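PDB 6LBK: Poly(A) RNA polymerase GLD2, which probably adds successive AMP units from ATP to the 3' ends of selected cytoplasmic mRNAs, and a single nucleotide to certain microRNAs, as a non-canonical poly(A) polymerase. Local coordinates for residues 292-295 and 299-302; 288-293 and 352-357; 323-328 and 345-350. The protein carries 1 engineered substitution. All blocks are in the same frame, centred on the assembly; numbering follows the deposited sequence.

Contact 1: residues 292-295 and 299-302; sequences KYYA and DWNT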
ATOM      1  N   LYS A 292     -15.625 -11.467   4.883  1.00 63.36           N
ATOM      2  CA  LYS A 292     -16.865 -11.969   4.280  1.00 73.08           C
ATOM      3  C   LYS A 292     -17.146 -11.309   2.932  1.00 72.68           C
ATOM      4  O   LYS A 292     -17.548 -11.982   1.975  1.00 74.35           O
ATOM      5  CB  LYS A 292     -18.053 -11.750   5.224  1.00 76.98           C
ATOM      6  CG  LYS A 292     -19.396 -12.292   4.700  1.00 81.46           C
ATOM      7  CD  LYS A 292     -20.577 -11.947   5.613  1.00 78.37           C
ATOM      8  CE  LYS A 292     -21.850 -12.368   4.945  1.00 84.00           C
ATOM      9  NZ  LYS A 292     -22.949 -12.722   5.935  1.00 95.59           N
ATOM     10  N   TYR A 293     -16.912  -9.998   2.829  1.00 72.59           N
ATOM     11  CA  TYR A 293     -17.321  -9.261   1.641  1.00 68.54           C
ATOM     12  C   TYR A 293     -16.637  -9.799   0.408  1.00 67.06           C
ATOM     13  O   TYR A 293     -17.276 -10.025  -0.625  1.00 76.55           O
ATOM     14  CB  TYR A 293     -17.033  -7.780   1.838  1.00 69.79           C
ATOM     15  CG  TYR A 293     -17.341  -6.916   0.633  1.00 77.33           C
ATOM     16  CD1 TYR A 293     -18.650  -6.638   0.258  1.00 71.95           C
ATOM     17  CD2 TYR A 293     -16.295  -6.336  -0.108  1.00 70.35           C
ATOM     18  CE1 TYR A 293     -18.914  -5.838  -0.834  1.00 79.87           C
ATOM     19  CE2 TYR A 293     -16.552  -5.533  -1.205  1.00 67.18           C
ATOM     20  CZ  TYR A 293     -17.849  -5.282  -1.574  1.00 71.40           C
ATOM     21  OH  TYR A 293     -18.072  -4.473  -2.678  1.00 73.60           O
ATOM     22  N   TYR A 294     -15.327  -9.981   0.483  1.00 63.48           N
ATOM     23  CA  TYR A 294     -14.582 -10.480  -0.652  1.00 63.21           C
ATOM     24  C   TYR A 294     -14.678 -11.995  -0.779  1.00 64.67           C
ATOM     25  O   TYR A 294     -14.526 -12.514  -1.886  1.00 71.65           O
ATOM     26  CB  TYR A 294     -13.131  -9.994  -0.543  1.00 71.65           C
ATOM     27  CG  TYR A 294     -12.950  -8.506  -0.842  1.00 65.99           C
ATOM     28  CD1 TYR A 294     -13.238  -7.984  -2.093  1.00 64.86           C
ATOM     29  CD2 TYR A 294     -12.451  -7.630   0.126  1.00 67.21           C
ATOM     30  CE1 TYR A 294     -13.055  -6.628  -2.375  1.00 66.24           C
ATOM     31  CE2 TYR A 294     -12.265  -6.270  -0.151  1.00 55.77           C
ATOM     32  CZ  TYR A 294     -12.559  -5.783  -1.401  1.00 58.59           C
ATOM     33  OH  TYR A 294     -12.406  -4.446  -1.657  1.00 58.02           O
ATOM     34  N   ALA A 295     -14.952 -12.721   0.315  1.00 82.40           N
ATOM     35  CA  ALA A 295     -15.154 -14.166   0.224  1.00 83.39           C
ATOM     36  C   ALA A 295     -16.476 -14.533  -0.438  1.00 82.67           C
ATOM     37  O   ALA A 295     -16.578 -15.605  -1.044  1.00 92.59           O
ATOM     38  CB  ALA A 295     -15.082 -14.798   1.613  1.00 88.32           C
ATOM     39  N   ASP A 299     -17.996  -9.777  -6.940  1.00 90.17           N
ATOM     40  CA  ASP A 299     -17.885 -10.523  -8.192  1.00 99.53           C
ATOM     41  C   ASP A 299     -16.626 -10.084  -8.952  1.00 97.56           C
ATOM     42  O   ASP A 299     -16.628  -9.117  -9.722  1.00 96.67           O
ATOM     43  CB  ASP A 299     -19.152 -10.335  -9.017  1.00 96.83           C
ATOM     44  CG  ASP A 299     -19.217 -11.263 -10.200  1.00101.65           C
ATOM     45  OD1 ASP A 299     -18.335 -12.144 -10.302  1.00 98.09           O
ATOM     46  OD2 ASP A 299     -20.166 -11.132 -11.011  1.00111.34           O
ATOM     47  N   TRP A 300     -15.529 -10.817  -8.716  1.00 89.25           N
ATOM     48  CA  TRP A 300     -14.269 -10.567  -9.411  1.00 88.94           C
ATOM     49  C   TRP A 300     -14.466 -10.499 -10.918  1.00 93.21           C
ATOM     50  O   TRP A 300     -13.763  -9.753 -11.610  1.00 97.64           O
ATOM     51  CB  TRP A 300     -13.271 -11.679  -9.108  1.00 83.21           C
ATOM     52  CG  TRP A 300     -13.267 -12.136  -7.704  1.00 75.04           C
ATOM     53  CD1 TRP A 300     -13.957 -13.188  -7.195  1.00 74.31           C
ATOM     54  CD2 TRP A 300     -12.537 -11.566  -6.613  1.00 75.62           C
ATOM     55  NE1 TRP A 300     -13.697 -13.322  -5.857  1.00 71.25           N
ATOM     56  CE2 TRP A 300     -12.831 -12.334  -5.474  1.00 67.95           C
ATOM     57  CE3 TRP A 300     -11.653 -10.483  -6.492  1.00 80.55           C
ATOM     58  CZ2 TRP A 300     -12.287 -12.058  -4.231  1.00 64.97           C
ATOM     59  CZ3 TRP A 300     -11.107 -10.204  -5.247  1.00 75.82           C
ATOM     60  CH2 TRP A 300     -11.424 -10.991  -4.137  1.00 73.72           C
ATOM     61  N   ASN A 301     -15.377 -11.323 -11.449  1.00 88.35           N
ATOM     62  CA  ASN A 301     -15.469 -11.554 -12.884  1.00 90.99           C
ATOM     63  C   ASN A 301     -16.202 -10.449 -13.626  1.00 93.56           C
ATOM     64  O   ASN A 301     -16.067 -10.357 -14.851  1.00 96.75           O
ATOM     65  CB  ASN A 301     -16.156 -12.897 -13.158  1.00 93.99           C
ATOM     66  CG  ASN A 301     -15.520 -14.044 -12.392  1.00 93.06           C
ATOM     67  OD1 ASN A 301     -14.644 -13.841 -11.546  1.00 91.19           O
ATOM     68  ND2 ASN A 301     -15.953 -15.253 -12.683  1.00 94.01           N
ATOM     69  N   THR A 302     -16.964  -9.604 -12.933  1.00 93.25           N
ATOM     70  CA  THR A 302     -17.703  -8.558 -13.621  1.00 96.85           C
ATOM     71  C   THR A 302     -17.336  -7.145 -13.196  1.00104.27           C
ATOM     72  O   THR A 302     -17.623  -6.202 -13.954  1.00100.81           O
ATOM     73  CB  THR A 302     -19.211  -8.741 -13.411  1.00100.74           C
ATOM     74  OG1 THR A 302     -19.503  -8.640 -12.011  1.00104.56           O
ATOM     75  CG2 THR A 302     -19.658 -10.107 -13.934  1.00104.09           C
TER
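The indole of Trp300 reaches back to the helix that precedes it and settles against Tyr294, touching both its carbonyl and the base of its ring. At the start of the side chain, CB lies beside the backbone oxygen of Tyr325 and the ring tip of Phe347. CG stands beside the backbone N and anti to the carbonyl carbon (chi1 -41°), which sends the indole toward the helix. Along the ring system, Trp300 CE3 comes near CG1 of Ile326, while Trp300 CE2 passes 4.0 Å from Tyr294 O. CZ2 is nearest to that carbonyl, with Trp300 CZ2 3.3 Å from Tyr294 O, a carbon-to-oxygen contact; no hydrogen bond joins the two segments. At the tip, Trp300 CH2 is 4.1 Å from Tyr294 CD1 and equally far from Tyr294 CB. The planes of the two six-membered rings differ by 26°, but their centroids are 6.0 Å apart, so they barely overlap and make no true stack. Tyr294 has one ring face covered by Tyr293 CD2, and its hydroxyl is tied to the carbonyl of Met232. Cutting the Trp300 side chain back to an alanine is likely to open a gap between Tyr294 and Phe347 and leave both without their indole neighbour. Within the loop, Asp299 holds the following residues: OD1 accepts from Asn301 N, an Asx turn, and OD2 from Thr302 OG1. The contact thus pins the turn leaving helix 283-297, just before strand 303-306, between that helix and helix 344-363, with helix 226-239 reached through Met232.

Contact 2: residues 288-293 and 352-357; sequences LGFLKY and DQFLKS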
ATOM      1  N   LEU A 288     -14.087  -9.044  10.314  1.00 59.98           N
ATOM      2  CA  LEU A 288     -14.973 -10.116   9.865  1.00 58.26           C
ATOM      3  C   LEU A 288     -15.704  -9.713   8.588  1.00 59.69           C
ATOM      4  O   LEU A 288     -15.718 -10.471   7.610  1.00 60.59           O
ATOM      5  CB  LEU A 288     -15.963 -10.491  10.971  1.00 64.93           C
ATOM      6  CG  LEU A 288     -15.792 -11.857  11.626  1.00 66.04           C
ATOM      7  CD1 LEU A 288     -16.970 -12.167  12.530  1.00 78.48           C
ATOM      8  CD2 LEU A 288     -15.648 -12.913  10.582  1.00 62.58           C
ATOM      9  N   GLY A 289     -16.283  -8.503   8.564  1.00 60.59           N
ATOM     10  CA  GLY A 289     -17.018  -8.071   7.384  1.00 62.73           C
ATOM     11  C   GLY A 289     -16.137  -7.960   6.151  1.00 60.42           C
ATOM     12  O   GLY A 289     -16.562  -8.261   5.038  1.00 62.31           O
ATOM     13  N   PHE A 290     -14.896  -7.522   6.325  1.00 58.35           N
ATOM     14  CA  PHE A 290     -14.014  -7.406   5.170  1.00 59.74           C
ATOM     15  C   PHE A 290     -13.683  -8.778   4.606  1.00 55.17           C
ATOM     16  O   PHE A 290     -13.613  -8.943   3.387  1.00 55.95           O
ATOM     17  CB  PHE A 290     -12.744  -6.630   5.529  1.00 51.59           C
ATOM     18  CG  PHE A 290     -11.643  -6.800   4.538  1.00 53.46           C
ATOM     19  CD1 PHE A 290     -11.551  -5.986   3.433  1.00 55.54           C
ATOM     20  CD2 PHE A 290     -10.697  -7.801   4.714  1.00 53.21           C
ATOM     21  CE1 PHE A 290     -10.526  -6.153   2.537  1.00 53.36           C
ATOM     22  CE2 PHE A 290      -9.686  -7.982   3.827  1.00 50.18           C
ATOM     23  CZ  PHE A 290      -9.589  -7.148   2.734  1.00 55.56           C
ATOM     24  N   LEU A 291     -13.424  -9.761   5.470  1.00 56.36           N
ATOM     25  CA  LEU A 291     -13.196 -11.111   4.958  1.00 55.71           C
ATOM     26  C   LEU A 291     -14.447 -11.668   4.278  1.00 62.22           C
ATOM     27  O   LEU A 291     -14.358 -12.270   3.196  1.00 71.36           O
ATOM     28  CB  LEU A 291     -12.710 -12.020   6.080  1.00 60.83           C
ATOM     29  CG  LEU A 291     -11.316 -11.717   6.657  1.00 59.13           C
ATOM     30  CD1 LEU A 291     -11.107 -12.561   7.911  1.00 54.22           C
ATOM     31  CD2 LEU A 291     -10.174 -11.992   5.633  1.00 49.57           C
ATOM     32  N   LYS A 292     -15.625 -11.467   4.883  1.00 63.36           N
ATOM     33  CA  LYS A 292     -16.865 -11.969   4.280  1.00 73.08           C
ATOM     34  C   LYS A 292     -17.146 -11.309   2.932  1.00 72.68           C
ATOM     35  O   LYS A 292     -17.548 -11.982   1.975  1.00 74.35           O
ATOM     36  CB  LYS A 292     -18.053 -11.750   5.224  1.00 76.98           C
ATOM     37  CG  LYS A 292     -19.396 -12.292   4.700  1.00 81.46           C
ATOM     38  CD  LYS A 292     -20.577 -11.947   5.613  1.00 78.37           C
ATOM     39  CE  LYS A 292     -21.850 -12.368   4.945  1.00 84.00           C
ATOM     40  NZ  LYS A 292     -22.949 -12.722   5.935  1.00 95.59           N
ATOM     41  N   TYR A 293     -16.912  -9.998   2.829  1.00 72.59           N
ATOM     42  CA  TYR A 293     -17.321  -9.261   1.641  1.00 68.54           C
ATOM     43  C   TYR A 293     -16.637  -9.799   0.408  1.00 67.06           C
ATOM     44  O   TYR A 293     -17.276 -10.025  -0.625  1.00 76.55           O
ATOM     45  CB  TYR A 293     -17.033  -7.780   1.838  1.00 69.79           C
ATOM     46  CG  TYR A 293     -17.341  -6.916   0.633  1.00 77.33           C
ATOM     47  CD1 TYR A 293     -18.650  -6.638   0.258  1.00 71.95           C
ATOM     48  CD2 TYR A 293     -16.295  -6.336  -0.108  1.00 70.35           C
ATOM     49  CE1 TYR A 293     -18.914  -5.838  -0.834  1.00 79.87           C
ATOM     50  CE2 TYR A 293     -16.552  -5.533  -1.205  1.00 67.18           C
ATOM     51  CZ  TYR A 293     -17.849  -5.282  -1.574  1.00 71.40           C
ATOM     52  OH  TYR A 293     -18.072  -4.473  -2.678  1.00 73.60           O
ATOM     53  N   ASP A 352      -9.953 -18.980  -1.944  1.00 85.52           N
ATOM     54  CA  ASP A 352     -10.051 -19.992  -0.904  1.00 90.13           C
ATOM     55  C   ASP A 352      -9.615 -19.434   0.435  1.00 90.41           C
ATOM     56  O   ASP A 352     -10.231 -19.739   1.464  1.00101.03           O
ATOM     57  CB  ASP A 352      -9.186 -21.202  -1.269  1.00103.62           C
ATOM     58  CG  ASP A 352      -9.583 -21.839  -2.593  1.00116.91           C
ATOM     59  OD1 ASP A 352     -10.745 -21.661  -3.017  1.00120.13           O
ATOM     60  OD2 ASP A 352      -8.731 -22.516  -3.218  1.00123.51           O
ATOM     61  N   GLN A 353      -8.560 -18.600   0.445  1.00 80.44           N
ATOM     62  CA  GLN A 353      -8.079 -18.069   1.713  1.00 77.67           C
ATOM     63  C   GLN A 353      -9.066 -17.070   2.307  1.00 76.94           C
ATOM     64  O   GLN A 353      -9.234 -17.015   3.534  1.00 75.55           O
ATOM     65  CB  GLN A 353      -6.701 -17.438   1.552  1.00 82.11           C
ATOM     66  CG  GLN A 353      -6.028 -17.093   2.883  1.00 81.07           C
ATOM     67  CD  GLN A 353      -5.774 -18.328   3.733  1.00 80.34           C
ATOM     68  OE1 GLN A 353      -6.402 -18.526   4.781  1.00 77.25           O
ATOM     69  NE2 GLN A 353      -4.840 -19.165   3.286  1.00 78.40           N
ATOM     70  N   PHE A 354      -9.712 -16.252   1.467  1.00 73.89           N
ATOM     71  CA  PHE A 354     -10.731 -15.354   2.014  1.00 67.02           C
ATOM     72  C   PHE A 354     -11.860 -16.154   2.649  1.00 69.14           C
ATOM     73  O   PHE A 354     -12.245 -15.908   3.800  1.00 63.78           O
ATOM     74  CB  PHE A 354     -11.279 -14.409   0.939  1.00 63.12           C
ATOM     75  CG  PHE A 354     -10.480 -13.132   0.775  1.00 55.23           C
ATOM     76  CD1 PHE A 354     -10.737 -12.043   1.574  1.00 47.39           C
ATOM     77  CD2 PHE A 354      -9.495 -13.027  -0.191  1.00 58.45           C
ATOM     78  CE1 PHE A 354     -10.010 -10.869   1.449  1.00 51.03           C
ATOM     79  CE2 PHE A 354      -8.771 -11.839  -0.343  1.00 63.85           C
ATOM     80  CZ  PHE A 354      -9.028 -10.755   0.478  1.00 51.49           C
ATOM     81  N   LEU A 355     -12.363 -17.151   1.925  1.00 69.58           N
ATOM     82  CA  LEU A 355     -13.463 -17.955   2.442  1.00 71.21           C
ATOM     83  C   LEU A 355     -13.090 -18.610   3.767  1.00 74.61           C
ATOM     84  O   LEU A 355     -13.792 -18.452   4.778  1.00 74.89           O
ATOM     85  CB  LEU A 355     -13.844 -19.012   1.414  1.00 76.23           C
ATOM     86  CG  LEU A 355     -15.127 -19.694   1.841  1.00 80.60           C
ATOM     87  CD1 LEU A 355     -16.262 -18.672   1.915  1.00 76.68           C
ATOM     88  CD2 LEU A 355     -15.420 -20.783   0.873  1.00 86.22           C
ATOM     89  N   LYS A 356     -11.964 -19.330   3.776  1.00 77.61           N
ATOM     90  CA  LYS A 356     -11.507 -20.054   4.956  1.00 81.85           C
ATOM     91  C   LYS A 356     -11.281 -19.128   6.150  1.00 78.14           C
ATOM     92  O   LYS A 356     -11.683 -19.452   7.278  1.00 81.11           O
ATOM     93  CB  LYS A 356     -10.219 -20.806   4.616  1.00 88.16           C
ATOM     94  CG  LYS A 356      -9.436 -21.251   5.839  1.00103.87           C
ATOM     95  CD  LYS A 356      -8.206 -22.071   5.483  1.00114.56           C
ATOM     96  CE  LYS A 356      -7.162 -22.008   6.606  1.00116.29           C
ATOM     97  NZ  LYS A 356      -6.433 -20.703   6.659  1.00103.69           N
ATOM     98  N   SER A 357     -10.593 -17.994   5.941  1.00 72.30           N
ATOM     99  CA  SER A 357     -10.329 -17.108   7.066  1.00 74.46           C
ATOM    100  C   SER A 357     -11.620 -16.505   7.598  1.00 69.58           C
ATOM    101  O   SER A 357     -11.791 -16.396   8.822  1.00 68.32           O
ATOM    102  CB  SER A 357      -9.317 -16.017   6.683  1.00 63.97           C
ATOM    103  OG  SER A 357      -8.054 -16.596   6.410  1.00 66.53           O
TER
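Phe354 points the rim of its ring at two residues of the facing helix, Phe290 and Leu291. Phe354 CE1 is 3.8 Å from Phe290 CE2, which lies near the plane of the Phe354 ring at its edge. The two rings are inclined at 59° with centroids 5.9 Å apart, an oblique meeting that is neither a stack nor a T-shape. Phe290 gets there with CG anti to the backbone N (chi1 164°), its ring leaning across from the side of its helix. One carbon further in, Phe354 CD1 has the backbone oxygen of Leu291 at its edge, 4.0 Å away, and Leu291 CD2 at 4.1 Å. The Leu291 side chain crosses that of Phe354 at about a right angle, and its two methyls have different partners: CD2 goes to the ring, and Leu291 CD1 to the next turn, 4.1 Å from Ser357 CB and against the Ser357 backbone carbonyl. These side chains fill the interface of two helices, 283-297 and 344-363, that run in broadly opposed directions but well away from antiparallel, their local axes 8.5 Å apart at 137°. The pair belongs to the largely helical central domain that accompanies the palm in Cid1-type nucleotidyltransferases; helices 200-213 and 226-239 pack on the same core, with Trp210 edge-to-face with Phe354 and Val233 and Tyr236 against Phe290. Ser357 brings a polar group into this apolar setting, and its OG is doubly engaged, giving a bond to Gln353 O at 3.1 Å and receiving one from the indole NH of Trp210. Gln353 O also accepts from Ser357 N, the two donors arriving from opposite faces of the carbonyl plane. On the flank, Lys356 NZ lies in the plane of the Gln353 side-chain amide and uses a lone pair of OE1, 2.9 Å away.

Contact 3: residues 323-328 and 345-350; sequences NKYICV and QKFDMI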
ATOM      1  N   ASN A 323      -8.998 -10.134 -19.731  1.00120.51           N
ATOM      2  CA  ASN A 323      -8.933 -11.531 -19.235  1.00112.95           C
ATOM      3  C   ASN A 323      -8.456 -11.624 -17.796  1.00109.25           C
ATOM      4  O   ASN A 323      -8.224 -12.733 -17.322  1.00114.03           O
ATOM      5  CB  ASN A 323      -7.996 -12.350 -20.110  1.00120.33           C
ATOM      6  CG  ASN A 323      -8.394 -12.266 -21.561  1.00132.88           C
ATOM      7  OD1 ASN A 323      -9.440 -12.777 -21.950  1.00132.62           O
ATOM      8  ND2 ASN A 323      -7.565 -11.622 -22.360  1.00138.33           N
ATOM      9  N   LYS A 324      -8.340 -10.484 -17.142  1.00122.70           N
ATOM     10  CA  LYS A 324      -7.871 -10.415 -15.742  1.00111.72           C
ATOM     11  C   LYS A 324      -8.855 -11.035 -14.766  1.00112.04           C
ATOM     12  O   LYS A 324     -10.051 -10.830 -14.919  1.00115.03           O
ATOM     13  CB  LYS A 324      -7.820  -8.960 -15.306  1.00105.25           C
ATOM     14  CG  LYS A 324      -7.200  -8.027 -16.316  1.00106.30           C
ATOM     15  CD  LYS A 324      -5.914  -8.540 -16.870  1.00106.84           C
ATOM     16  CE  LYS A 324      -4.723  -8.184 -16.017  1.00105.20           C
ATOM     17  NZ  LYS A 324      -3.759  -9.305 -15.962  1.00109.64           N
ATOM     18  N   TYR A 325      -8.311 -11.656 -13.728  1.00107.27           N
ATOM     19  CA  TYR A 325      -9.121 -12.222 -12.630  1.00108.00           C
ATOM     20  C   TYR A 325      -9.510 -11.115 -11.643  1.00 98.37           C
ATOM     21  O   TYR A 325     -10.656 -11.072 -11.257  1.00100.86           O
ATOM     22  CB  TYR A 325      -8.279 -13.246 -11.895  1.00105.42           C
ATOM     23  CG  TYR A 325      -7.888 -14.440 -12.711  1.00105.96           C
ATOM     24  CD1 TYR A 325      -8.737 -14.959 -13.657  1.00111.10           C
ATOM     25  CD2 TYR A 325      -6.698 -15.089 -12.481  1.00103.96           C
ATOM     26  CE1 TYR A 325      -8.396 -16.088 -14.374  1.00117.52           C
ATOM     27  CE2 TYR A 325      -6.335 -16.217 -13.185  1.00108.70           C
ATOM     28  CZ  TYR A 325      -7.194 -16.715 -14.134  1.00116.30           C
ATOM     29  OH  TYR A 325      -6.843 -17.819 -14.838  1.00129.24           O
ATOM     30  N   ILE A 326      -8.605 -10.197 -11.320  1.00 90.61           N
ATOM     31  CA  ILE A 326      -8.877  -9.180 -10.318  1.00 82.80           C
ATOM     32  C   ILE A 326      -8.613  -7.827 -10.968  1.00 86.88           C
ATOM     33  O   ILE A 326      -7.615  -7.662 -11.682  1.00 83.49           O
ATOM     34  CB  ILE A 326      -8.012  -9.389  -9.057  1.00 78.46           C
ATOM     35  CG1 ILE A 326      -8.195 -10.806  -8.514  1.00 77.85           C
ATOM     36  CG2 ILE A 326      -8.368  -8.393  -7.940  1.00 78.30           C
ATOM     37  CD1 ILE A 326      -7.504 -11.046  -7.210  1.00 72.53           C
ATOM     38  N   CYS A 327      -9.554  -6.895 -10.794  1.00 88.30           N
ATOM     39  CA  CYS A 327      -9.504  -5.563 -11.404  1.00 86.04           C
ATOM     40  C   CYS A 327      -9.645  -4.485 -10.328  1.00 90.26           C
ATOM     41  O   CYS A 327     -10.753  -4.230  -9.853  1.00 96.23           O
ATOM     42  CB  CYS A 327     -10.590  -5.399 -12.453  1.00 89.44           C
ATOM     43  SG  CYS A 327     -10.429  -6.483 -13.856  1.00106.12           S
ATOM     44  N   VAL A 328      -8.544  -3.838  -9.961  1.00 77.51           N
ATOM     45  CA  VAL A 328      -8.545  -2.698  -9.043  1.00 70.48           C
ATOM     46  C   VAL A 328      -8.029  -1.460  -9.799  1.00 72.78           C
ATOM     47  O   VAL A 328      -6.929  -1.486 -10.356  1.00 78.37           O
ATOM     48  CB  VAL A 328      -7.690  -2.987  -7.804  1.00 64.98           C
ATOM     49  CG1 VAL A 328      -7.838  -1.884  -6.785  1.00 71.78           C
ATOM     50  CG2 VAL A 328      -8.033  -4.340  -7.234  1.00 64.37           C
ATOM     51  N   GLN A 345      -4.564 -20.975 -10.481  1.00112.56           N
ATOM     52  CA  GLN A 345      -4.160 -21.505  -9.182  1.00118.16           C
ATOM     53  C   GLN A 345      -3.982 -20.402  -8.136  1.00115.97           C
ATOM     54  O   GLN A 345      -4.492 -20.515  -7.017  1.00119.73           O
ATOM     55  CB  GLN A 345      -2.880 -22.326  -9.366  1.00129.94           C
ATOM     56  CG  GLN A 345      -2.438 -23.136  -8.170  1.00142.92           C
ATOM     57  CD  GLN A 345      -1.682 -22.288  -7.159  1.00149.66           C
ATOM     58  OE1 GLN A 345      -0.924 -21.386  -7.536  1.00152.77           O
ATOM     59  NE2 GLN A 345      -1.893 -22.559  -5.875  1.00149.66           N
ATOM     60  N   LYS A 346      -3.279 -19.315  -8.486  1.00109.97           N
ATOM     61  CA  LYS A 346      -3.068 -18.228  -7.524  1.00103.78           C
ATOM     62  C   LYS A 346      -4.372 -17.491  -7.208  1.00 94.24           C
ATOM     63  O   LYS A 346      -4.642 -17.163  -6.043  1.00 91.97           O
ATOM     64  CB  LYS A 346      -2.016 -17.247  -8.058  1.00107.29           C
ATOM     65  CG  LYS A 346      -0.635 -17.859  -8.275  1.00115.50           C
ATOM     66  CD  LYS A 346       0.026 -18.235  -6.959  1.00118.22           C
ATOM     67  CE  LYS A 346       1.397 -18.859  -7.184  1.00125.95           C
ATOM     68  NZ  LYS A 346       2.345 -17.927  -7.857  1.00127.29           N
ATOM     69  N   PHE A 347      -5.171 -17.193  -8.238  1.00 93.00           N
ATOM     70  CA  PHE A 347      -6.486 -16.581  -8.048  1.00 95.50           C
ATOM     71  C   PHE A 347      -7.333 -17.394  -7.072  1.00 93.02           C
ATOM     72  O   PHE A 347      -7.946 -16.843  -6.140  1.00 88.12           O
ATOM     73  CB  PHE A 347      -7.171 -16.448  -9.416  1.00 96.46           C
ATOM     74  CG  PHE A 347      -8.549 -15.834  -9.371  1.00 88.15           C
ATOM     75  CD1 PHE A 347      -8.853 -14.818  -8.474  1.00 78.36           C
ATOM     76  CD2 PHE A 347      -9.517 -16.229 -10.286  1.00 82.54           C
ATOM     77  CE1 PHE A 347     -10.113 -14.250  -8.458  1.00 72.72           C
ATOM     78  CE2 PHE A 347     -10.768 -15.655 -10.286  1.00 74.74           C
ATOM     79  CZ  PHE A 347     -11.075 -14.679  -9.383  1.00 71.88           C
ATOM     80  N   ASP A 348      -7.350 -18.716  -7.263  1.00 93.46           N
ATOM     81  CA  ASP A 348      -8.059 -19.597  -6.347  1.00 90.07           C
ATOM     82  C   ASP A 348      -7.451 -19.537  -4.960  1.00 86.96           C
ATOM     83  O   ASP A 348      -8.170 -19.577  -3.966  1.00 85.35           O
ATOM     84  CB  ASP A 348      -8.037 -21.037  -6.861  1.00 97.78           C
ATOM     85  CG  ASP A 348      -8.821 -21.203  -8.152  1.00111.55           C
ATOM     86  OD1 ASP A 348      -9.632 -20.298  -8.452  1.00119.27           O
ATOM     87  OD2 ASP A 348      -8.651 -22.227  -8.857  1.00112.16           O
ATOM     88  N   MET A 349      -6.125 -19.472  -4.867  1.00 89.87           N
ATOM     89  CA  MET A 349      -5.508 -19.364  -3.551  1.00 87.61           C
ATOM     90  C   MET A 349      -6.082 -18.172  -2.793  1.00 81.82           C
ATOM     91  O   MET A 349      -6.480 -18.292  -1.626  1.00 88.07           O
ATOM     92  CB  MET A 349      -3.986 -19.280  -3.701  1.00 87.88           C
ATOM     93  CG  MET A 349      -3.221 -19.479  -2.405  1.00 97.87           C
ATOM     94  SD  MET A 349      -1.450 -19.108  -2.502  1.00106.92           S
ATOM     95  CE  MET A 349      -0.972 -20.033  -3.959  1.00111.52           C
ATOM     96  N   ILE A 350      -6.201 -17.030  -3.473  1.00 80.41           N
ATOM     97  CA  ILE A 350      -6.812 -15.851  -2.850  1.00 71.51           C
ATOM     98  C   ILE A 350      -8.255 -16.150  -2.435  1.00 72.87           C
ATOM     99  O   ILE A 350      -8.655 -15.895  -1.291  1.00 74.07           O
ATOM    100  CB  ILE A 350      -6.751 -14.634  -3.798  1.00 63.09           C
ATOM    101  CG1 ILE A 350      -5.415 -14.546  -4.551  1.00 76.50           C
ATOM    102  CG2 ILE A 350      -6.985 -13.351  -3.039  1.00 57.02           C
ATOM    103  CD1 ILE A 350      -4.296 -13.923  -3.786  1.00 77.15           C
TER
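The ring of Phe347 carries Tyr325 on one face, with the methylene rather than the tyrosine ring over its centre. Tyr325 CB is 3.6 Å from the centroid of the Phe347 ring and only 10° off the ring normal, a well-placed CH-pi contact. The tyrosine ring continues outward from there in a plane only 10° from that of Phe347, but slid along it: the centroids are 4.7 Å apart and the rings barely overlap. What lies over the face of Tyr325 is therefore the near rim of the phenylalanine, with Phe347 CD2 3.4 Å from Tyr325 CG. Over the same face, Phe347 CB sits above Tyr325 CD2, 3.4 Å away, so the root of the phenylalanine side chain rests on the tyrosine ring. Phe347 is extended from its helix, CG anti to the backbone N (chi1 180°), which drives the ring straight into the loop. Ile326 adds an aliphatic contact from an oblique direction, its CG1 3.9 Å from Phe347 CE1. The indole of Trp300 also packs on Phe347, edge-to-face, so the phenylalanine is gripped by two aromatic groups and one aliphatic branch. No hydrogen bond crosses the contact. Nearby, Asn336 fastens the loop by its side-chain amide, which bonds to Ile326 O and Val328 N. The ring of Phe347 thus joins helix 344-363 to the loop, part of the PAP-associated region of this Cid1-type polymerase, that leads into strand 328-329 of the small three-stranded sheet, away from the aspartates that probably bind the catalytic magnesium.

How the contacts relate
From the N terminus, the catalytic palm is passed before any of these contacts begins. Helix 283-297 then supplies the first segment of both contact 1 and contact 2, which share Lys292 and Tyr293. Contact 1 closes three residues later, across the end of helix 283-297. Contact 2 waits until helix 344-363 returns and closes the longest loop, which contains the small three-stranded sheet. Contact 3 opens and closes within that loop, just before contact 2 is completed on the same helix. Trp300 and Phe347 join contacts 1 and 3 directly, while Ala295 and Tyr294 touch Phe354 between contacts 1 and 2. Together they tie two helices, a turn and a sheet-edge loop into one core.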